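Local coordinates for protein glutathione synthetase-like effector 30 (Gpa-GSS30-apo) (Globodera pallida, PDB 5OET) that is a glutathione synthetase-like effector of a plant-parasitic nematode, apparently descended from a housekeeping enzyme that joins gamma-glutamylcysteine and glycine using ATP, at residues A[45-50]-A[90-95]; A[52-57]-A[205-210]; A[83-88]-A[459-464]. All coordinates share one frame; numbering follows the deposited sequence.

Interaction 1: A[45-50]-A[90-95]; sequences QILLEQ and SLYPSP
Leu91 packs against helix 44-59 between Leu47 and Gln50. Its two methyls do different work. Leu91 CD1 lies against the backbone of Gln50, 3.5 Å from Gln50 O. Leu91 CD2 meets Leu47 CD2 at 3.9 Å, methyl against methyl, with the two side chains at a slant to each other. The fork reaches the helix because CG of Leu91 is anti to the backbone N (chi1 -173°), and Leu91 leaves its backbone toward the helix. Gln50 makes the second half of the contact. Its chain is extended beyond CG and lies across the Tyr92 side chain at about a right angle. Gln50 NE2 and Tyr92 OH are modelled too close together, so the nature of this polar meeting is doubtful. As modelled, the amide arrives near the ring plane, at the hydroxyl end of Tyr92. Leu47 CD2 also sits at the ring edge, 4.4 Å from Tyr92 CE2. The tyrosine therefore turns an edge to the helix. Around the contact, His457 of strand 454-459 touches both leucines, and Met207 of helix 196-210 touches Leu91 and Tyr92. Glu49 instead forms salt bridges with Arg280 and Arg290 of the second subunit. The arrangement is a helix packed on the connection between strands 83-90 and 94-96 of the large mixed sheet, within the eukaryotic glutathione synthase fold.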
loop_
_atom_site.group_PDB
_atom_site.type_symbol
_atom_site.label_atom_id
_atom_site.label_comp_id
_atom_site.label_asym_id
_atom_site.label_seq_id
_atom_site.Cartn_x
_atom_site.Cartn_y
_atom_site.Cartn_z
ATOM N N GLN A 45 -20.197 5.510 -16.798
ATOM C CA GLN A 45 -19.702 4.133 -16.692
ATOM C C GLN A 45 -18.175 4.071 -16.688
ATOM O O GLN A 45 -17.583 3.352 -15.878
ATOM C CB GLN A 45 -20.294 3.257 -17.831
ATOM C CG GLN A 45 -19.992 1.766 -17.800
ATOM C CD GLN A 45 -20.115 1.158 -16.408
ATOM O OE1 GLN A 45 -19.101 0.811 -15.821
ATOM N NE2 GLN A 45 -21.345 1.062 -15.860
ATOM N N ILE A 46 -17.529 4.852 -17.547
ATOM C CA ILE A 46 -16.072 4.947 -17.519
ATOM C C ILE A 46 -15.556 5.646 -16.249
ATOM O O ILE A 46 -14.594 5.171 -15.633
ATOM C CB ILE A 46 -15.529 5.640 -18.774
ATOM C CG1 ILE A 46 -15.903 4.827 -20.039
ATOM C CG2 ILE A 46 -14.015 5.814 -18.704
ATOM C CD1 ILE A 46 -15.400 3.386 -20.057
ATOM N N LEU A 47 -16.182 6.750 -15.848
ATOM C CA LEU A 47 -15.796 7.415 -14.597
ATOM C C LEU A 47 -15.947 6.498 -13.386
ATOM O O LEU A 47 -15.085 6.508 -12.497
ATOM C CB LEU A 47 -16.593 8.701 -14.361
ATOM C CG LEU A 47 -16.217 9.856 -15.284
ATOM C CD1 LEU A 47 -17.220 11.004 -15.191
ATOM C CD2 LEU A 47 -14.816 10.348 -14.980
ATOM N N LEU A 48 -17.031 5.717 -13.357
ATOM C CA LEU A 48 -17.225 4.724 -12.314
ATOM C C LEU A 48 -16.073 3.726 -12.324
ATOM O O LEU A 48 -15.473 3.463 -11.284
ATOM C CB LEU A 48 -18.564 4.011 -12.456
ATOM C CG LEU A 48 -18.710 2.783 -11.533
ATOM C CD1 LEU A 48 -18.607 3.167 -10.062
ATOM C CD2 LEU A 48 -19.973 2.024 -11.841
ATOM N N GLU A 49 -15.747 3.185 -13.499
ATOM C CA GLU A 49 -14.643 2.204 -13.609
ATOM C C GLU A 49 -13.303 2.796 -13.217
ATOM O O GLU A 49 -12.489 2.103 -12.640
ATOM C CB GLU A 49 -14.576 1.570 -14.993
ATOM C CG GLU A 49 -15.725 0.599 -15.226
ATOM C CD GLU A 49 -15.746 -0.039 -16.626
ATOM O OE1 GLU A 49 -16.781 0.073 -17.343
ATOM O OE2 GLU A 49 -14.733 -0.689 -17.026
ATOM N N GLN A 50 -13.081 4.070 -13.498
ATOM C CA GLN A 50 -11.849 4.726 -13.071
ATOM C C GLN A 50 -11.832 5.025 -11.573
ATOM O O GLN A 50 -10.761 5.044 -10.960
ATOM C CB GLN A 50 -11.637 6.008 -13.868
ATOM C CG GLN A 50 -11.303 5.758 -15.331
ATOM C CD GLN A 50 -11.180 7.021 -16.166
ATOM O OE1 GLN A 50 -10.783 6.957 -17.320
ATOM N NE2 GLN A 50 -11.532 8.171 -15.598
ATOM N N SER A 90 -9.864 12.895 -4.707
ATOM C CA SER A 90 -10.406 13.392 -5.947
ATOM C C SER A 90 -9.884 12.435 -7.007
ATOM O O SER A 90 -8.763 11.911 -6.868
ATOM C CB SER A 90 -9.933 14.812 -6.216
ATOM O OG SER A 90 -8.525 14.844 -6.281
ATOM N N LEU A 91 -10.690 12.191 -8.041
ATOM C CA LEU A 91 -10.324 11.228 -9.069
ATOM C C LEU A 91 -9.143 11.729 -9.904
ATOM O O LEU A 91 -8.240 10.947 -10.262
ATOM C CB LEU A 91 -11.512 10.938 -9.979
ATOM C CG LEU A 91 -11.364 9.811 -11.020
ATOM C CD1 LEU A 91 -10.975 8.483 -10.414
ATOM C CD2 LEU A 91 -12.658 9.627 -11.780
ATOM N N TYR A 92 -9.157 13.026 -10.194
ATOM C CA TYR A 92 -8.167 13.652 -11.033
ATOM C C TYR A 92 -7.609 14.840 -10.290
ATOM O O TYR A 92 -8.259 15.374 -9.375
ATOM C CB TYR A 92 -8.795 14.090 -12.368
ATOM C CG TYR A 92 -9.064 12.934 -13.308
ATOM C CD1 TYR A 92 -8.014 12.281 -13.942
ATOM C CD2 TYR A 92 -10.370 12.477 -13.539
ATOM C CE1 TYR A 92 -8.241 11.204 -14.782
ATOM C CE2 TYR A 92 -10.618 11.389 -14.392
ATOM C CZ TYR A 92 -9.539 10.752 -15.011
ATOM O OH TYR A 92 -9.730 9.686 -15.868
ATOM N N PRO A 93 -6.395 15.264 -10.662
ATOM C CA PRO A 93 -5.812 16.403 -9.971
ATOM C C PRO A 93 -6.554 17.674 -10.346
ATOM O O PRO A 93 -6.961 17.826 -11.488
ATOM C CB PRO A 93 -4.352 16.407 -10.439
ATOM C CG PRO A 93 -4.313 15.595 -11.676
ATOM C CD PRO A 93 -5.512 14.709 -11.699
ATOM N N SER A 94 -6.788 18.537 -9.369
ATOM C CA SER A 94 -7.545 19.775 -9.589
ATOM C C SER A 94 -6.596 20.806 -10.183
ATOM O O SER A 94 -5.421 20.830 -9.812
ATOM C CB SER A 94 -8.135 20.301 -8.279
ATOM O OG SER A 94 -9.191 19.462 -7.816
ATOM N N PRO A 95 -7.088 21.643 -11.113
ATOM C CA PRO A 95 -6.211 22.666 -11.689
ATOM C C PRO A 95 -5.854 23.766 -10.684
ATOM O O PRO A 95 -6.654 24.103 -9.809
ATOM C CB PRO A 95 -7.021 23.230 -12.852
ATOM C CG PRO A 95 -8.431 22.919 -12.511
ATOM C CD PRO A 95 -8.421 21.647 -11.737
#

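Interaction 2: A[52-57]-A[205-210]; sequences LDAKDW and RRMVSN
Met207 and Ala54 meet on the packed side of this contact, where both are buried. Met207 bends at chi2 and chi3, and its CE touches Ala54 CB at 3.9 Å. The buried Trp57 ring packs against Arg206, with Trp57 NE1 3.4 Å from Arg206 CD. Trp57 CD1 lies over one guanidinium face, toward its rim, and Asn210 ND2 lies over the opposite face. Nearer solvent, Arg206 and Asp53 form a two-pronged, end-on salt bridge. Arg206 NH1 donates to Asp53 OD1 and Arg206 NH2 to Asp53 OD2, each at 2.7 Å. Both bonds are nearly straight and use the syn lone pairs. The carboxylate and guanidinium are almost coplanar, 8° apart. Arg206 is extended from CG to NE, which carries its head across to the other helix. Met207 SD, 3.6 Å from Asp53 OD1, joins the two sides. Asp53 and Arg206 are partly exposed, and the second subunit also meets them. Glu270 of that subunit forms a salt bridge with Arg206 NE, and its His267 stacks edge-to-face with Trp57. The short axes approach to 11.3 Å. The whole is a roughly antiparallel helix pair, crossing at 146°, locked by a bidentate salt bridge at a dimer interface.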
loop_
_atom_site.group_PDB
_atom_site.type_symbol
_atom_site.label_atom_id
_atom_site.label_comp_id
_atom_site.label_asym_id
_atom_site.label_seq_id
_atom_site.Cartn_x
_atom_site.Cartn_y
_atom_site.Cartn_z
ATOM N N LEU A 52 -13.173 2.995 -9.262
ATOM C CA LEU A 52 -12.820 1.722 -8.636
ATOM C C LEU A 52 -11.331 1.419 -8.784
ATOM O O LEU A 52 -10.706 0.946 -7.855
ATOM C CB LEU A 52 -13.641 0.580 -9.210
ATOM C CG LEU A 52 -15.131 0.673 -8.934
ATOM C CD1 LEU A 52 -15.846 -0.448 -9.665
ATOM C CD2 LEU A 52 -15.460 0.623 -7.450
ATOM N N ASP A 53 -10.789 1.728 -9.956
ATOM C CA ASP A 53 -9.372 1.617 -10.236
ATOM C C ASP A 53 -8.547 2.488 -9.315
ATOM O O ASP A 53 -7.560 2.033 -8.763
ATOM C CB ASP A 53 -9.088 1.988 -11.698
ATOM C CG ASP A 53 -7.598 2.219 -11.971
ATOM O OD1 ASP A 53 -7.049 3.259 -11.542
ATOM O OD2 ASP A 53 -6.953 1.365 -12.622
ATOM N N ALA A 54 -8.919 3.752 -9.197
ATOM C CA ALA A 54 -8.194 4.688 -8.327
ATOM C C ALA A 54 -8.221 4.184 -6.900
ATOM O O ALA A 54 -7.183 4.073 -6.260
ATOM C CB ALA A 54 -8.806 6.087 -8.399
ATOM N N LYS A 55 -9.417 3.863 -6.430
ATOM C CA LYS A 55 -9.615 3.331 -5.090
ATOM C C LYS A 55 -8.786 2.050 -4.867
ATOM O O LYS A 55 -8.125 1.934 -3.853
ATOM C CB LYS A 55 -11.126 3.140 -4.789
ATOM C CG LYS A 55 -11.545 1.825 -4.154
ATOM C CD LYS A 55 -12.923 1.372 -4.612
ATOM C CE LYS A 55 -12.918 -0.090 -5.076
ATOM N NZ LYS A 55 -12.587 -1.068 -4.017
ATOM N N ASP A 56 -8.805 1.110 -5.806
ATOM C CA ASP A 56 -8.000 -0.104 -5.659
ATOM C C ASP A 56 -6.499 0.125 -5.715
ATOM O O ASP A 56 -5.759 -0.627 -5.123
ATOM C CB ASP A 56 -8.407 -1.163 -6.685
ATOM C CG ASP A 56 -9.746 -1.820 -6.347
ATOM O OD1 ASP A 56 -10.194 -1.646 -5.188
ATOM O OD2 ASP A 56 -10.351 -2.490 -7.231
ATOM N N TRP A 57 -6.046 1.157 -6.412
ATOM C CA TRP A 57 -4.641 1.565 -6.342
ATOM C C TRP A 57 -4.284 2.111 -4.945
ATOM O O TRP A 57 -3.203 1.805 -4.422
ATOM C CB TRP A 57 -4.323 2.609 -7.404
ATOM C CG TRP A 57 -2.881 2.816 -7.629
ATOM C CD1 TRP A 57 -2.120 2.257 -8.608
ATOM C CD2 TRP A 57 -2.016 3.658 -6.883
ATOM N NE1 TRP A 57 -0.819 2.672 -8.504
ATOM C CE2 TRP A 57 -0.729 3.544 -7.456
ATOM C CE3 TRP A 57 -2.196 4.494 -5.775
ATOM C CZ2 TRP A 57 0.358 4.248 -6.977
ATOM C CZ3 TRP A 57 -1.116 5.171 -5.281
ATOM C CH2 TRP A 57 0.152 5.048 -5.879
ATOM N N ARG A 205 -0.736 11.147 -11.004
ATOM C CA ARG A 205 0.108 11.120 -12.205
ATOM C C ARG A 205 -0.278 9.919 -13.082
ATOM O O ARG A 205 -0.263 9.995 -14.303
ATOM C CB ARG A 205 1.584 11.075 -11.837
ATOM C CG ARG A 205 2.539 11.326 -13.006
ATOM C CD ARG A 205 4.011 11.068 -12.651
ATOM N NE ARG A 205 4.347 11.630 -11.334
ATOM C CZ ARG A 205 4.724 12.885 -11.096
ATOM N NH1 ARG A 205 4.863 13.780 -12.083
ATOM N NH2 ARG A 205 4.965 13.257 -9.842
ATOM N N ARG A 206 -0.660 8.834 -12.421
ATOM C CA ARG A 206 -1.062 7.613 -13.067
ATOM C C ARG A 206 -2.420 7.758 -13.761
ATOM O O ARG A 206 -2.554 7.352 -14.905
ATOM C CB ARG A 206 -1.075 6.474 -12.036
ATOM C CG ARG A 206 -1.345 5.093 -12.603
ATOM C CD ARG A 206 -1.530 4.063 -11.492
ATOM N NE ARG A 206 -2.348 2.960 -12.007
ATOM C CZ ARG A 206 -3.682 2.873 -11.939
ATOM N NH1 ARG A 206 -4.429 3.793 -11.308
ATOM N NH2 ARG A 206 -4.274 1.820 -12.486
ATOM N N MET A 207 -3.409 8.330 -13.080
ATOM C CA MET A 207 -4.741 8.551 -13.675
ATOM C C MET A 207 -4.684 9.445 -14.911
ATOM O O MET A 207 -5.276 9.138 -15.954
ATOM C CB MET A 207 -5.711 9.211 -12.683
ATOM C CG MET A 207 -5.940 8.482 -11.379
ATOM S SD MET A 207 -6.356 6.757 -11.629
ATOM C CE MET A 207 -8.058 6.910 -12.171
ATOM N N VAL A 208 -3.990 10.565 -14.766
ATOM C CA VAL A 208 -3.795 11.532 -15.835
ATOM C C VAL A 208 -3.102 10.873 -17.030
ATOM O O VAL A 208 -3.636 10.848 -18.114
ATOM C CB VAL A 208 -2.983 12.722 -15.298
ATOM C CG1 VAL A 208 -2.382 13.558 -16.410
ATOM C CG2 VAL A 208 -3.857 13.570 -14.393
ATOM N N SER A 209 -1.919 10.322 -16.789
ATOM C CA SER A 209 -1.174 9.524 -17.769
ATOM C C SER A 209 -1.978 8.394 -18.435
ATOM O O SER A 209 -1.856 8.185 -19.629
ATOM C CB SER A 209 0.065 8.923 -17.077
ATOM O OG SER A 209 0.789 8.084 -17.954
ATOM N N ASN A 210 -2.776 7.663 -17.671
ATOM C CA ASN A 210 -3.605 6.575 -18.226
ATOM C C ASN A 210 -4.710 7.068 -19.142
ATOM O O ASN A 210 -5.191 6.296 -19.954
ATOM C CB ASN A 210 -4.286 5.741 -17.123
ATOM C CG ASN A 210 -3.450 4.578 -16.631
ATOM O OD1 ASN A 210 -2.484 4.147 -17.271
ATOM N ND2 ASN A 210 -3.855 4.034 -15.485
#

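Interaction 3: A[83-88]-A[459-464]; sequences MTQFLP and VRPNMA
The Phe86 ring is held between Pro461 and Lys55. Pro461 CG lies over one face in a CH-pi contact, 4.0 Å from the ring centroid and 16° off the normal. On the opposite face lie CB and CG of Lys55, from helix 44-59. Val459 O sits at the ring edge, near its plane. The tip of the ring meets the Arg460-Pro461 peptide, with Phe86 CZ 3.2 Å from Pro461 N. Phe86 CG takes the crowded position between backbone N and carbonyl carbon (chi1 72°), which lays one ring face against the proline. Val459 CG1 adds an apolar contact, 4.1 Å from Phe86 CE2. Gln85 covers another side of the proline. Its chain bends at chi2, so that Gln85 CD lies 3.7 Å from Pro461 CB. Gln85 OE1 accepts the Phe86 backbone N-H at 3.2 Å, in the carbonyl plane, and this helps hold the amide. Gln85 NE2 is 3.1 Å from Asn462 ND2, but both are donors and do not bond. Their amide planes stand 77° apart. Asn462 OD1 instead accepts from Met82 N of the second subunit. Pro461 and Asn462 are the corners of a type II turn from Arg460 to Met463. Beyond the ring, Pro88 CA makes a CA-H...O contact with Val459 O at 3.5 Å. The loop after strand 454-459 thus packs by side chains beside strand 83-90, next to where Val459 pairs with Leu89. Strand 64-67 also pairs with 83-90, and helix 44-59 packs on Phe86 and Val459.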
loop_
_atom_site.group_PDB
_atom_site.type_symbol
_atom_site.label_atom_id
_atom_site.label_comp_id
_atom_site.label_asym_id
_atom_site.label_seq_id
_atom_site.Cartn_x
_atom_site.Cartn_y
_atom_site.Cartn_z
ATOM N N MET A 83 -10.088 -2.357 11.274
ATOM C CA MET A 83 -9.694 -2.683 9.892
ATOM C C MET A 83 -9.116 -1.465 9.201
ATOM O O MET A 83 -8.849 -0.462 9.837
ATOM C CB MET A 83 -10.905 -3.216 9.117
ATOM C CG MET A 83 -11.655 -4.306 9.865
ATOM S SD MET A 83 -12.475 -5.470 8.763
ATOM C CE MET A 83 -13.581 -6.296 9.905
ATOM N N THR A 84 -8.890 -1.559 7.899
ATOM C CA THR A 84 -8.467 -0.404 7.142
ATOM C C THR A 84 -9.437 -0.054 6.021
ATOM O O THR A 84 -10.134 -0.915 5.480
ATOM C CB THR A 84 -7.057 -0.572 6.558
ATOM O OG1 THR A 84 -6.986 -1.786 5.816
ATOM C CG2 THR A 84 -6.024 -0.584 7.655
ATOM N N GLN A 85 -9.437 1.244 5.701
ATOM C CA GLN A 85 -10.290 1.851 4.689
ATOM C C GLN A 85 -9.471 2.869 3.916
ATOM O O GLN A 85 -8.582 3.475 4.497
ATOM C CB GLN A 85 -11.500 2.540 5.338
ATOM C CG GLN A 85 -12.599 2.915 4.366
ATOM C CD GLN A 85 -13.075 1.726 3.544
ATOM O OE1 GLN A 85 -12.494 1.399 2.488
ATOM N NE2 GLN A 85 -14.141 1.069 4.020
ATOM N N PHE A 86 -9.767 3.054 2.626
ATOM C CA PHE A 86 -9.006 4.007 1.806
ATOM C C PHE A 86 -9.435 5.425 2.140
ATOM O O PHE A 86 -10.533 5.640 2.665
ATOM C CB PHE A 86 -9.065 3.730 0.282
ATOM C CG PHE A 86 -10.396 4.042 -0.366
ATOM C CD1 PHE A 86 -11.425 3.084 -0.390
ATOM C CD2 PHE A 86 -10.621 5.271 -0.965
ATOM C CE1 PHE A 86 -12.645 3.373 -0.970
ATOM C CE2 PHE A 86 -11.832 5.553 -1.544
ATOM C CZ PHE A 86 -12.848 4.613 -1.549
ATOM N N LEU A 87 -8.547 6.372 1.856
ATOM C CA LEU A 87 -8.774 7.772 2.174
ATOM C C LEU A 87 -9.532 8.435 1.031
ATOM O O LEU A 87 -9.167 8.259 -0.125
ATOM C CB LEU A 87 -7.437 8.473 2.374
ATOM C CG LEU A 87 -6.581 8.002 3.562
ATOM C CD1 LEU A 87 -5.203 8.655 3.530
ATOM C CD2 LEU A 87 -7.259 8.268 4.892
ATOM N N PRO A 88 -10.578 9.214 1.334
ATOM C CA PRO A 88 -11.277 9.837 0.217
ATOM C C PRO A 88 -10.372 10.777 -0.603
ATOM O O PRO A 88 -9.548 11.496 -0.053
ATOM C CB PRO A 88 -12.418 10.595 0.902
ATOM C CG PRO A 88 -11.895 10.885 2.255
ATOM C CD PRO A 88 -11.140 9.641 2.620
ATOM N N VAL A 459 -14.212 10.463 -4.785
ATOM C CA VAL A 459 -14.333 9.020 -4.600
ATOM C C VAL A 459 -14.302 8.704 -3.117
ATOM O O VAL A 459 -13.321 9.001 -2.460
ATOM C CB VAL A 459 -13.161 8.306 -5.277
ATOM C CG1 VAL A 459 -13.316 6.792 -5.182
ATOM C CG2 VAL A 459 -13.067 8.770 -6.711
ATOM N N ARG A 460 -15.369 8.098 -2.601
ATOM C CA ARG A 460 -15.491 7.804 -1.184
ATOM C C ARG A 460 -15.743 6.328 -0.967
ATOM O O ARG A 460 -16.365 5.690 -1.807
ATOM C CB ARG A 460 -16.642 8.570 -0.572
ATOM C CG ARG A 460 -16.244 9.941 -0.072
ATOM C CD ARG A 460 -17.470 10.755 0.334
ATOM N NE ARG A 460 -17.774 11.847 -0.609
ATOM C CZ ARG A 460 -18.917 12.550 -0.649
ATOM N NH1 ARG A 460 -19.924 12.298 0.198
ATOM N NH2 ARG A 460 -19.051 13.531 -1.547
ATOM N N PRO A 461 -15.282 5.795 0.186
ATOM C CA PRO A 461 -15.574 4.441 0.667
ATOM C C PRO A 461 -17.061 4.064 0.714
ATOM O O PRO A 461 -17.861 4.804 1.266
ATOM C CB PRO A 461 -15.035 4.467 2.090
ATOM C CG PRO A 461 -13.932 5.466 2.060
ATOM C CD PRO A 461 -14.308 6.489 1.056
ATOM N N ASN A 462 -17.403 2.921 0.121
ATOM C CA ASN A 462 -18.761 2.328 0.179
ATOM C C ASN A 462 -19.911 3.224 -0.323
ATOM O O ASN A 462 -21.041 3.087 0.132
ATOM C CB ASN A 462 -19.035 1.792 1.600
ATOM C CG ASN A 462 -18.023 0.733 2.022
ATOM O OD1 ASN A 462 -18.150 -0.452 1.658
ATOM N ND2 ASN A 462 -16.997 1.155 2.770
ATOM N N MET A 463 -19.616 4.117 -1.271
ATOM C CA MET A 463 -20.655 4.847 -2.014
ATOM C C MET A 463 -20.245 5.093 -3.442
ATOM O O MET A 463 -19.077 4.995 -3.771
ATOM C CB MET A 463 -20.994 6.189 -1.380
ATOM C CG MET A 463 -19.857 7.084 -0.948
ATOM S SD MET A 463 -20.618 8.476 -0.067
ATOM C CE MET A 463 -21.508 9.345 -1.364
ATOM N N ALA A 464 -21.222 5.425 -4.285
ATOM C CA ALA A 464 -20.964 5.819 -5.659
ATOM C C ALA A 464 -20.179 7.129 -5.668
ATOM O O ALA A 464 -20.331 7.955 -4.749
ATOM C CB ALA A 464 -22.259 5.967 -6.441
#

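How the interactions relate
The three contacts lie on the same side of the chain's centre. Centres of interactions 1 and 2 are about 8 Å apart, and each is about 15 Å from interaction 3. Helix 44-59 supplies the first segment of interactions 1 and 2 and also covers interaction 3. Interactions 1 and 3 reach the same large mixed sheet. Met207 packs against both Gln50 and Leu91, joining interactions 1 and 2. The first segments come in the order 45-50, 52-57, 83-88, and their partners follow in the same order, so each pair crosses the others. Separations grow from 40 to 148 to 371 residues, and interaction 3 alone brings in the late part of the chain. All three touch the second subunit, so this region joins internal packing to the dimer.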